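Local coordinates for PH1570-like domain-containing protein (Pyrococcus horikoshii, PDB 2HQ4) that is of unknown function, an archaeal protein whose single chain folds as a long antiparallel sheet packed against helices, at residues L16-N21 / K67-I72; E26-E31 / E49-E54; L111-E116 / N132-D137. All blocks are in the same frame, centred on the assembly; numbering follows the deposited sequence.

Interaction 1: residues L16-N21 / K67-I72; sequences LEVFEN and KEFWNI
A chi1 of 175° sets CG1 of V18 on the far side of CB from the backbone N, while chi1 of -78° keeps the indole of W70 beside its own N; these two choices bring the valine methyl over one face of the tryptophan. CG1 of V18 stands 3.2 Å from CZ2 of W70, off-centre toward the rim of the ring system, which is tight packing for two carbons. The same methyl lies 3.7 Å from CD2 of F69, so one branch fills the angle between two neighbouring aromatic side chains. The CB of F19 points away from the helix, and its carbonyl makes the contact. NE1 of W70 donates to O of F19 at 2.9 Å, with the acceptor close to the indole plane but the N-H...O angle only 140°, a bent bond that satisfies the indole nitrogen and limits the ring's rotation. That oxygen also lies at the edge of the F69 ring, 3.7 Å from CE2. Farther out, the E20 chain bends at chi2 to bring OE2 to 3.8 Å from CZ of F69. Around the contact, F69 touches M10 and W70 packs on L44, and the disulfide C12-C65 independently joins strand 10-13 to helix 61-70. The helix stops just here: I72 N bonds to K67 O at 2.9 Å and N71 N to E68 O at 3.2 Å, with N71 at positive phi. The arrangement is that of a helix whose last turn, closed by a Schellman motif, packs on an antiparallel sheet through two consecutive aromatic residues.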
loop_
_atom_site.group_PDB
_atom_site.type_symbol
_atom_site.label_atom_id
_atom_site.label_comp_id
_atom_site.label_asym_id
_atom_site.label_seq_id
_atom_site.Cartn_x
_atom_site.Cartn_y
_atom_site.Cartn_z
ATOM N N LEU A 16 14.981 -2.396 -7.193
ATOM C CA LEU A 16 13.525 -2.208 -7.246
ATOM C C LEU A 16 12.913 -2.903 -8.460
ATOM O O LEU A 16 13.332 -2.643 -9.602
ATOM C CB LEU A 16 13.189 -0.726 -7.274
ATOM C CG LEU A 16 11.721 -0.323 -7.487
ATOM C CD1 LEU A 16 10.840 -0.740 -6.258
ATOM C CD2 LEU A 16 11.651 1.167 -7.734
ATOM N N GLU A 17 11.933 -3.774 -8.208
ATOM C CA GLU A 17 11.092 -4.369 -9.249
ATOM C C GLU A 17 9.658 -3.991 -8.963
ATOM O O GLU A 17 9.193 -4.099 -7.837
ATOM C CB GLU A 17 11.145 -5.897 -9.244
ATOM C CG GLU A 17 12.494 -6.529 -9.240
ATOM C CD GLU A 17 12.377 -8.029 -9.000
ATOM O OE1 GLU A 17 12.320 -8.491 -7.810
ATOM O OE2 GLU A 17 12.280 -8.723 -10.024
ATOM N N VAL A 18 8.944 -3.616 -10.015
ATOM C CA VAL A 18 7.561 -3.221 -9.920
ATOM C C VAL A 18 6.728 -4.304 -10.652
ATOM O O VAL A 18 7.140 -4.814 -11.689
ATOM C CB VAL A 18 7.391 -1.856 -10.560
ATOM C CG1 VAL A 18 5.946 -1.464 -10.590
ATOM C CG2 VAL A 18 8.185 -0.787 -9.751
ATOM N N PHE A 19 5.571 -4.644 -10.097
ATOM C CA PHE A 19 4.756 -5.771 -10.577
ATOM C C PHE A 19 3.361 -5.253 -10.848
ATOM O O PHE A 19 3.084 -4.064 -10.596
ATOM C CB PHE A 19 4.774 -6.883 -9.513
ATOM C CG PHE A 19 6.120 -7.458 -9.294
ATOM C CD1 PHE A 19 6.967 -6.954 -8.317
ATOM C CD2 PHE A 19 6.575 -8.494 -10.103
ATOM C CE1 PHE A 19 8.197 -7.495 -8.125
ATOM C CE2 PHE A 19 7.828 -9.026 -9.936
ATOM C CZ PHE A 19 8.653 -8.529 -8.931
ATOM N N GLU A 20 2.433 -6.100 -11.330
ATOM C CA GLU A 20 1.116 -5.568 -11.715
ATOM C C GLU A 20 0.404 -4.920 -10.520
ATOM O O GLU A 20 -0.312 -3.886 -10.641
ATOM C CB GLU A 20 0.185 -6.698 -12.212
ATOM C CG GLU A 20 0.336 -7.150 -13.598
ATOM C CD GLU A 20 0.337 -6.022 -14.609
ATOM O OE1 GLU A 20 -0.637 -5.249 -14.715
ATOM O OE2 GLU A 20 1.336 -5.955 -15.325
ATOM N N ASN A 21 0.547 -5.557 -9.364
ATOM C CA ASN A 21 -0.189 -5.082 -8.176
ATOM C C ASN A 21 0.748 -4.937 -6.984
ATOM O O ASN A 21 0.336 -5.158 -5.836
ATOM C CB ASN A 21 -1.353 -6.051 -7.802
ATOM C CG ASN A 21 -0.838 -7.385 -7.244
ATOM O OD1 ASN A 21 0.171 -7.941 -7.712
ATOM N ND2 ASN A 21 -1.513 -7.889 -6.237
ATOM N N LYS A 67 5.719 4.653 -13.461
ATOM C CA LYS A 67 4.585 5.338 -14.142
ATOM C C LYS A 67 4.413 4.872 -15.595
ATOM O O LYS A 67 3.283 4.632 -16.063
ATOM C CB LYS A 67 4.721 6.860 -14.102
ATOM C CG LYS A 67 4.271 7.536 -12.785
ATOM C CD LYS A 67 4.210 9.057 -12.917
ATOM C CE LYS A 67 5.548 9.648 -13.308
ATOM N NZ LYS A 67 5.558 11.148 -13.404
ATOM N N GLU A 68 5.534 4.715 -16.285
ATOM C CA GLU A 68 5.556 4.202 -17.655
ATOM C C GLU A 68 5.044 2.751 -17.674
ATOM O O GLU A 68 4.153 2.404 -18.465
ATOM C CB GLU A 68 6.979 4.332 -18.243
ATOM C CG GLU A 68 7.046 4.592 -19.767
ATOM C CD GLU A 68 8.473 4.908 -20.249
ATOM O OE1 GLU A 68 9.458 4.504 -19.552
ATOM O OE2 GLU A 68 8.616 5.587 -21.313
ATOM N N PHE A 69 5.567 1.919 -16.767
ATOM C CA PHE A 69 5.123 0.538 -16.620
ATOM C C PHE A 69 3.605 0.402 -16.387
ATOM O O PHE A 69 2.946 -0.424 -17.047
ATOM C CB PHE A 69 5.905 -0.160 -15.500
ATOM C CG PHE A 69 5.498 -1.588 -15.281
ATOM C CD1 PHE A 69 5.767 -2.552 -16.240
ATOM C CD2 PHE A 69 4.835 -1.962 -14.117
ATOM C CE1 PHE A 69 5.397 -3.894 -16.051
ATOM C CE2 PHE A 69 4.453 -3.278 -13.915
ATOM C CZ PHE A 69 4.747 -4.261 -14.890
ATOM N N TRP A 70 3.067 1.203 -15.469
ATOM C CA TRP A 70 1.652 1.131 -15.132
ATOM C C TRP A 70 0.744 2.008 -16.020
ATOM O O TRP A 70 -0.483 1.972 -15.872
ATOM C CB TRP A 70 1.438 1.509 -13.665
ATOM C CG TRP A 70 1.796 0.409 -12.692
ATOM C CD1 TRP A 70 1.663 -0.940 -12.874
ATOM C CD2 TRP A 70 2.315 0.585 -11.378
ATOM N NE1 TRP A 70 2.077 -1.620 -11.743
ATOM C CE2 TRP A 70 2.482 -0.704 -10.812
ATOM C CE3 TRP A 70 2.660 1.708 -10.621
ATOM C CZ2 TRP A 70 2.974 -0.901 -9.514
ATOM C CZ3 TRP A 70 3.164 1.504 -9.318
ATOM C CH2 TRP A 70 3.321 0.204 -8.797
ATOM N N ASN A 71 1.366 2.786 -16.915
ATOM C CA ASN A 71 0.689 3.785 -17.768
ATOM C C ASN A 71 -0.183 4.735 -16.938
ATOM O O ASN A 71 -1.396 4.863 -17.138
ATOM C CB ASN A 71 -0.098 3.100 -18.912
ATOM C CG ASN A 71 -0.617 4.116 -19.964
ATOM O OD1 ASN A 71 -0.004 5.166 -20.183
ATOM N ND2 ASN A 71 -1.763 3.814 -20.575
ATOM N N ILE A 72 0.446 5.399 -15.980
ATOM C CA ILE A 72 -0.262 6.263 -15.074
ATOM C C ILE A 72 0.347 7.665 -15.123
ATOM O O ILE A 72 1.566 7.814 -15.141
ATOM C CB ILE A 72 -0.214 5.704 -13.625
ATOM C CG1 ILE A 72 -1.131 4.501 -13.485
ATOM C CG2 ILE A 72 -0.658 6.757 -12.605
ATOM C CD1 ILE A 72 -1.000 3.819 -12.104
HETATM O O HOH W 1 0.829 -2.679 -16.096
#

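Interaction 2: residues E26-E31 / E49-E54; sequences EKFNVE and ELYLPE
A G1 beta bulge shapes the hairpin that joins strand 22-25 to strand 30-36, with N29 and V30 both facing D25, and K27, F28 and V30 of this hairpin pack against L50, Y51 and E54 near the end of helix 40-55. The two aromatic side chains make a T-shaped pair: F28 directs its edge at a face of Y51, the centroids being 5.3 Å apart and the planes at 76°. CE2 of F28 makes the closest carbon approach, 3.7 Å to CZ of Y51. The phenol oxygen has its own partner, OD2 of D25, which ties the tyrosine back to the strand preceding the turn. L50 slides past F28 in the opposite direction, CD2 lying 4.0 Å from CG of F28, and the same methyl meets CG2 of V30 tip to tip at 4.2 Å. One leucine branch thus touches both the turn and the first residue of the next strand. K27 covers F28 from its own segment, with CG 4.0 Å above the centre of the phenylalanine ring. With chi1 at 176° and the chain extended beyond CG, this lysine runs along the ring to the helix, where E54 approaches from the opposite direction. Their salt bridge is a short one: NZ of K27 lies 2.6 Å from OE2 of E54, meeting that oxygen from above the carboxylate plane, 73° out of it.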
loop_
_atom_site.group_PDB
_atom_site.type_symbol
_atom_site.label_atom_id
_atom_site.label_comp_id
_atom_site.label_asym_id
_atom_site.label_seq_id
_atom_site.Cartn_x
_atom_site.Cartn_y
_atom_site.Cartn_z
ATOM N N GLU A 26 14.642 -4.350 -2.667
ATOM C CA GLU A 26 15.621 -5.069 -1.814
ATOM C C GLU A 26 16.710 -4.144 -1.227
ATOM O O GLU A 26 17.444 -4.550 -0.329
ATOM C CB GLU A 26 16.249 -6.229 -2.577
ATOM C CG GLU A 26 15.230 -7.239 -3.067
ATOM C CD GLU A 26 15.881 -8.516 -3.569
ATOM O OE1 GLU A 26 16.561 -8.457 -4.594
ATOM O OE2 GLU A 26 15.712 -9.592 -2.952
ATOM N N LYS A 27 16.779 -2.902 -1.684
ATOM C CA LYS A 27 17.658 -1.926 -1.039
ATOM C C LYS A 27 17.056 -1.481 0.304
ATOM O O LYS A 27 17.718 -1.471 1.351
ATOM C CB LYS A 27 17.812 -0.691 -1.939
ATOM C CG LYS A 27 18.635 0.429 -1.298
ATOM C CD LYS A 27 18.945 1.554 -2.272
ATOM C CE LYS A 27 19.924 2.534 -1.594
ATOM N NZ LYS A 27 20.255 3.725 -2.454
ATOM N N PHE A 28 15.792 -1.083 0.249
ATOM C CA PHE A 28 15.094 -0.596 1.433
ATOM C C PHE A 28 14.314 -1.681 2.165
ATOM O O PHE A 28 13.787 -1.412 3.222
ATOM C CB PHE A 28 14.224 0.620 1.086
ATOM C CG PHE A 28 15.013 1.793 0.579
ATOM C CD1 PHE A 28 15.862 2.521 1.454
ATOM C CD2 PHE A 28 14.943 2.181 -0.762
ATOM C CE1 PHE A 28 16.652 3.607 0.975
ATOM C CE2 PHE A 28 15.682 3.269 -1.230
ATOM C CZ PHE A 28 16.542 3.986 -0.351
ATOM N N ASN A 29 14.305 -2.906 1.632
ATOM C CA ASN A 29 13.549 -4.025 2.196
ATOM C C ASN A 29 12.067 -3.606 2.404
ATOM O O ASN A 29 11.523 -3.713 3.533
ATOM C CB ASN A 29 14.204 -4.534 3.511
ATOM C CG ASN A 29 13.542 -5.801 4.055
ATOM O OD1 ASN A 29 13.208 -6.724 3.310
ATOM N ND2 ASN A 29 13.386 -5.855 5.380
ATOM N N VAL A 30 11.431 -3.116 1.317
ATOM C CA VAL A 30 10.016 -2.690 1.347
ATOM C C VAL A 30 9.320 -3.522 0.273
ATOM O O VAL A 30 9.746 -3.532 -0.866
ATOM C CB VAL A 30 9.834 -1.165 1.060
ATOM C CG1 VAL A 30 8.354 -0.771 0.925
ATOM C CG2 VAL A 30 10.499 -0.281 2.143
ATOM N N GLU A 31 8.277 -4.248 0.659
ATOM C CA GLU A 31 7.541 -5.114 -0.253
ATOM C C GLU A 31 6.103 -4.848 0.074
ATOM O O GLU A 31 5.707 -4.867 1.251
ATOM C CB GLU A 31 7.843 -6.602 0.026
ATOM C CG GLU A 31 9.338 -6.952 -0.100
ATOM C CD GLU A 31 9.634 -8.415 0.080
ATOM O OE1 GLU A 31 8.690 -9.179 0.356
ATOM O OE2 GLU A 31 10.826 -8.788 -0.053
ATOM N N GLU A 49 8.857 8.629 -2.686
ATOM C CA GLU A 49 9.354 8.962 -1.365
ATOM C C GLU A 49 10.626 8.167 -1.022
ATOM O O GLU A 49 11.543 8.735 -0.430
ATOM C CB GLU A 49 8.261 8.766 -0.304
ATOM C CG GLU A 49 8.765 8.981 1.123
ATOM C CD GLU A 49 7.663 8.965 2.157
ATOM O OE1 GLU A 49 6.477 9.144 1.787
ATOM O OE2 GLU A 49 7.986 8.800 3.363
ATOM N N LEU A 50 10.692 6.892 -1.417
ATOM C CA LEU A 50 11.858 6.055 -1.159
ATOM C C LEU A 50 13.155 6.566 -1.848
ATOM O O LEU A 50 14.246 6.480 -1.264
ATOM C CB LEU A 50 11.605 4.600 -1.552
ATOM C CG LEU A 50 10.779 3.681 -0.633
ATOM C CD1 LEU A 50 10.672 2.280 -1.270
ATOM C CD2 LEU A 50 11.457 3.574 0.796
ATOM N N TYR A 51 13.005 7.106 -3.062
ATOM C CA TYR A 51 14.140 7.471 -3.920
ATOM C C TYR A 51 14.390 8.975 -3.996
ATOM O O TYR A 51 15.439 9.410 -4.489
ATOM C CB TYR A 51 14.002 6.807 -5.326
ATOM C CG TYR A 51 14.372 5.355 -5.220
ATOM C CD1 TYR A 51 15.719 4.966 -5.252
ATOM C CD2 TYR A 51 13.408 4.381 -4.908
ATOM C CE1 TYR A 51 16.096 3.623 -5.082
ATOM C CE2 TYR A 51 13.766 3.016 -4.722
ATOM C CZ TYR A 51 15.114 2.655 -4.822
ATOM O OH TYR A 51 15.489 1.349 -4.653
ATOM N N LEU A 52 13.463 9.756 -3.450
ATOM C CA LEU A 52 13.610 11.204 -3.314
ATOM C C LEU A 52 14.963 11.615 -2.732
ATOM O O LEU A 52 15.601 12.526 -3.283
ATOM C CB LEU A 52 12.457 11.797 -2.495
ATOM C CG LEU A 52 12.395 13.278 -2.190
ATOM C CD1 LEU A 52 12.493 14.074 -3.497
ATOM C CD2 LEU A 52 11.068 13.550 -1.497
ATOM N N PRO A 53 15.407 10.969 -1.634
ATOM C CA PRO A 53 16.723 11.325 -1.095
ATOM C C PRO A 53 17.901 11.158 -2.064
ATOM O O PRO A 53 18.825 11.955 -2.006
ATOM C CB PRO A 53 16.882 10.367 0.101
ATOM C CG PRO A 53 15.456 10.079 0.556
ATOM C CD PRO A 53 14.748 9.947 -0.790
ATOM N N GLU A 54 17.902 10.136 -2.921
ATOM C CA GLU A 54 18.972 9.968 -3.912
ATOM C C GLU A 54 18.806 10.871 -5.132
ATOM O O GLU A 54 19.804 11.281 -5.710
ATOM C CB GLU A 54 19.059 8.542 -4.454
ATOM C CG GLU A 54 19.498 7.492 -3.521
ATOM C CD GLU A 54 19.103 6.095 -4.030
ATOM O OE1 GLU A 54 19.506 5.714 -5.173
ATOM O OE2 GLU A 54 18.400 5.384 -3.290
#

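Interaction 3: residues L111-E116 / N132-D137; sequences LEIKIE and NYFILD
The backbones of I113 and F134 come within 7.6 Å at their CA atoms and those of I115 and L136 within 8.7 Å, the run from 111 to 115 lying 63° from the direction of 133 to 136, so that side chains and not strand pairing make this contact. I113 carries its centre. Its CG2 sits over the F134 ring, 3.5 Å from the centroid and only 12° off the normal, a CH-pi contact. The other branch of I113 works separately, placing CD1 3.8 Å from CE1 of Y133. F134, with chi1 at 67°, holds its ring between the backbone N and carbonyl carbon, and Y133 adopts much the same first torsion; CD2 at the F134 edge lies over the face of Y133. L111 completes the outer side, its CD1 at the Y133 ring edge, 3.7 Å from CE1. At the inner end, the side chains of I115 and L136 cross at about a right angle, with CD1 of I115 4.1 Å from CD2 of L136, and I115 continues into the side chains of helix 94-107. Q101 of that helix bonds through its amide to I113 O and I115 N. The polar component is concentrated on the tyrosine: OH of Y133 donates to O of E112 in the ring plane at 2.5 Å, a very short distance whose exact value deserves caution. Water 2 accepts from K114 N at 3.0 Å and lies beside the same hydroxyl, though at a separation too short to be trusted. Chemically, then, the polar tie between this loop and the sheet is a phenol-to-carbonyl bond, too short in the model for its length to be relied on, while isoleucine branches and an aromatic face supply the apolar contact.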
loop_
_atom_site.group_PDB
_atom_site.type_symbol
_atom_site.label_atom_id
_atom_site.label_comp_id
_atom_site.label_asym_id
_atom_site.label_seq_id
_atom_site.Cartn_x
_atom_site.Cartn_y
_atom_site.Cartn_z
ATOM N N LEU A 111 -3.737 -14.550 1.066
ATOM C CA LEU A 111 -3.467 -15.129 2.368
ATOM C C LEU A 111 -4.544 -14.758 3.384
ATOM O O LEU A 111 -5.401 -13.911 3.121
ATOM C CB LEU A 111 -2.077 -14.725 2.897
ATOM C CG LEU A 111 -1.570 -13.284 2.886
ATOM C CD1 LEU A 111 -2.479 -12.393 3.652
ATOM C CD2 LEU A 111 -0.164 -13.200 3.489
ATOM N N GLU A 112 -4.479 -15.411 4.539
ATOM C CA GLU A 112 -5.375 -15.150 5.649
ATOM C C GLU A 112 -5.137 -13.772 6.255
ATOM O O GLU A 112 -4.012 -13.392 6.551
ATOM C CB GLU A 112 -5.237 -16.242 6.712
ATOM C CG GLU A 112 -6.464 -16.336 7.604
ATOM C CD GLU A 112 -6.324 -17.389 8.695
ATOM O OE1 GLU A 112 -6.034 -18.564 8.363
ATOM O OE2 GLU A 112 -6.535 -17.042 9.889
ATOM N N ILE A 113 -6.213 -13.017 6.366
ATOM C CA ILE A 113 -6.243 -11.757 7.071
ATOM C C ILE A 113 -7.261 -11.932 8.196
ATOM O O ILE A 113 -8.431 -12.226 7.950
ATOM C CB ILE A 113 -6.747 -10.623 6.164
ATOM C CG1 ILE A 113 -5.999 -10.608 4.818
ATOM C CG2 ILE A 113 -6.671 -9.280 6.883
ATOM C CD1 ILE A 113 -4.536 -10.181 4.898
ATOM N N LYS A 114 -6.835 -11.760 9.429
ATOM C CA LYS A 114 -7.821 -11.754 10.489
ATOM C C LYS A 114 -7.948 -10.357 11.041
ATOM O O LYS A 114 -7.063 -9.850 11.720
ATOM C CB LYS A 114 -7.476 -12.767 11.580
ATOM C CG LYS A 114 -7.721 -14.218 11.175
ATOM C CD LYS A 114 -7.617 -15.112 12.405
ATOM C CE LYS A 114 -8.568 -16.287 12.322
ATOM N NZ LYS A 114 -9.133 -16.606 13.672
ATOM N N ILE A 115 -9.070 -9.740 10.719
ATOM C CA ILE A 115 -9.355 -8.373 11.141
ATOM C C ILE A 115 -9.230 -8.191 12.660
ATOM O O ILE A 115 -8.799 -7.143 13.112
ATOM C CB ILE A 115 -10.737 -7.916 10.604
ATOM C CG1 ILE A 115 -10.675 -7.795 9.074
ATOM C CG2 ILE A 115 -11.211 -6.570 11.241
ATOM C CD1 ILE A 115 -9.666 -6.734 8.528
ATOM N N GLU A 116 -9.577 -9.220 13.440
ATOM C CA GLU A 116 -9.572 -9.090 14.918
ATOM C C GLU A 116 -8.165 -8.888 15.528
ATOM O O GLU A 116 -8.014 -8.455 16.663
ATOM C CB GLU A 116 -10.345 -10.252 15.578
ATOM C CG GLU A 116 -9.556 -11.520 15.764
ATOM C CD GLU A 116 -9.432 -12.341 14.505
ATOM O OE1 GLU A 116 -10.209 -12.117 13.530
ATOM O OE2 GLU A 116 -8.545 -13.223 14.497
ATOM N N ASN A 132 -0.192 -5.940 11.449
ATOM C CA ASN A 132 1.285 -5.946 11.350
ATOM C C ASN A 132 1.802 -6.283 9.948
ATOM O O ASN A 132 2.951 -6.005 9.647
ATOM C CB ASN A 132 1.936 -6.899 12.382
ATOM C CG ASN A 132 1.746 -8.348 12.022
ATOM O OD1 ASN A 132 0.739 -8.954 12.357
ATOM N ND2 ASN A 132 2.690 -8.899 11.296
ATOM N N TYR A 133 0.975 -6.929 9.128
ATOM C CA TYR A 133 1.338 -7.232 7.726
ATOM C C TYR A 133 0.296 -6.802 6.698
ATOM O O TYR A 133 0.407 -7.168 5.540
ATOM C CB TYR A 133 1.625 -8.730 7.529
ATOM C CG TYR A 133 0.413 -9.607 7.744
ATOM C CD1 TYR A 133 -0.281 -10.146 6.655
ATOM C CD2 TYR A 133 -0.034 -9.920 9.054
ATOM C CE1 TYR A 133 -1.393 -10.967 6.840
ATOM C CE2 TYR A 133 -1.180 -10.728 9.257
ATOM C CZ TYR A 133 -1.839 -11.250 8.155
ATOM O OH TYR A 133 -2.952 -12.053 8.315
ATOM N N PHE A 134 -0.705 -6.052 7.129
ATOM C CA PHE A 134 -1.765 -5.615 6.232
ATOM C C PHE A 134 -2.452 -4.340 6.679
ATOM O O PHE A 134 -2.410 -3.957 7.860
ATOM C CB PHE A 134 -2.839 -6.716 6.083
ATOM C CG PHE A 134 -3.606 -6.970 7.346
ATOM C CD1 PHE A 134 -4.804 -6.291 7.616
ATOM C CD2 PHE A 134 -3.133 -7.887 8.277
ATOM C CE1 PHE A 134 -5.528 -6.544 8.790
ATOM C CE2 PHE A 134 -3.852 -8.137 9.482
ATOM C CZ PHE A 134 -5.034 -7.481 9.719
ATOM N N ILE A 135 -3.104 -3.690 5.712
ATOM C CA ILE A 135 -4.026 -2.590 5.953
ATOM C C ILE A 135 -5.272 -2.752 5.084
ATOM O O ILE A 135 -5.172 -3.039 3.870
ATOM C CB ILE A 135 -3.405 -1.227 5.617
ATOM C CG1 ILE A 135 -2.305 -0.867 6.625
ATOM C CG2 ILE A 135 -4.505 -0.066 5.549
ATOM C CD1 ILE A 135 -1.485 0.308 6.090
ATOM N N LEU A 136 -6.441 -2.619 5.711
ATOM C CA LEU A 136 -7.677 -2.566 4.941
ATOM C C LEU A 136 -8.158 -1.137 5.080
ATOM O O LEU A 136 -8.401 -0.685 6.202
ATOM C CB LEU A 136 -8.740 -3.517 5.537
ATOM C CG LEU A 136 -10.159 -3.384 4.901
ATOM C CD1 LEU A 136 -10.125 -3.761 3.425
ATOM C CD2 LEU A 136 -11.181 -4.272 5.630
ATOM N N ASP A 137 -8.283 -0.413 3.974
ATOM C CA ASP A 137 -8.753 0.973 4.041
ATOM C C ASP A 137 -10.216 1.091 3.600
ATOM O O ASP A 137 -10.755 0.176 2.995
ATOM C CB ASP A 137 -7.799 1.949 3.302
ATOM C CG ASP A 137 -7.936 1.901 1.768
ATOM O OD1 ASP A 137 -9.017 1.568 1.227
ATOM O OD2 ASP A 137 -6.947 2.255 1.104
HETATM O O HOH W 2 -4.066 -11.990 10.444
#

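Overall arrangement
Following the chain, 16-21 opens the loop that interaction 1 closes at 67-72; interaction 2 forms wholly within that loop, linking 26-31 to 49-54 across 17 residues. The pair therefore binds two successive helices, 40-55 and 61-70, to the N-terminal strands, and they meet directly, with CB of L16 lying 4.1 Å from OH of Y51. Interaction 3 follows in series, its 15 intervening residues including strands 119-123 and 126-130, and ties the loop after helix 94-107 to strand 134-136. Its centre is about 24 Å from that of interaction 1 and about 23 Å from that of interaction 2, across the chain's centre. One antiparallel sheet connects all three.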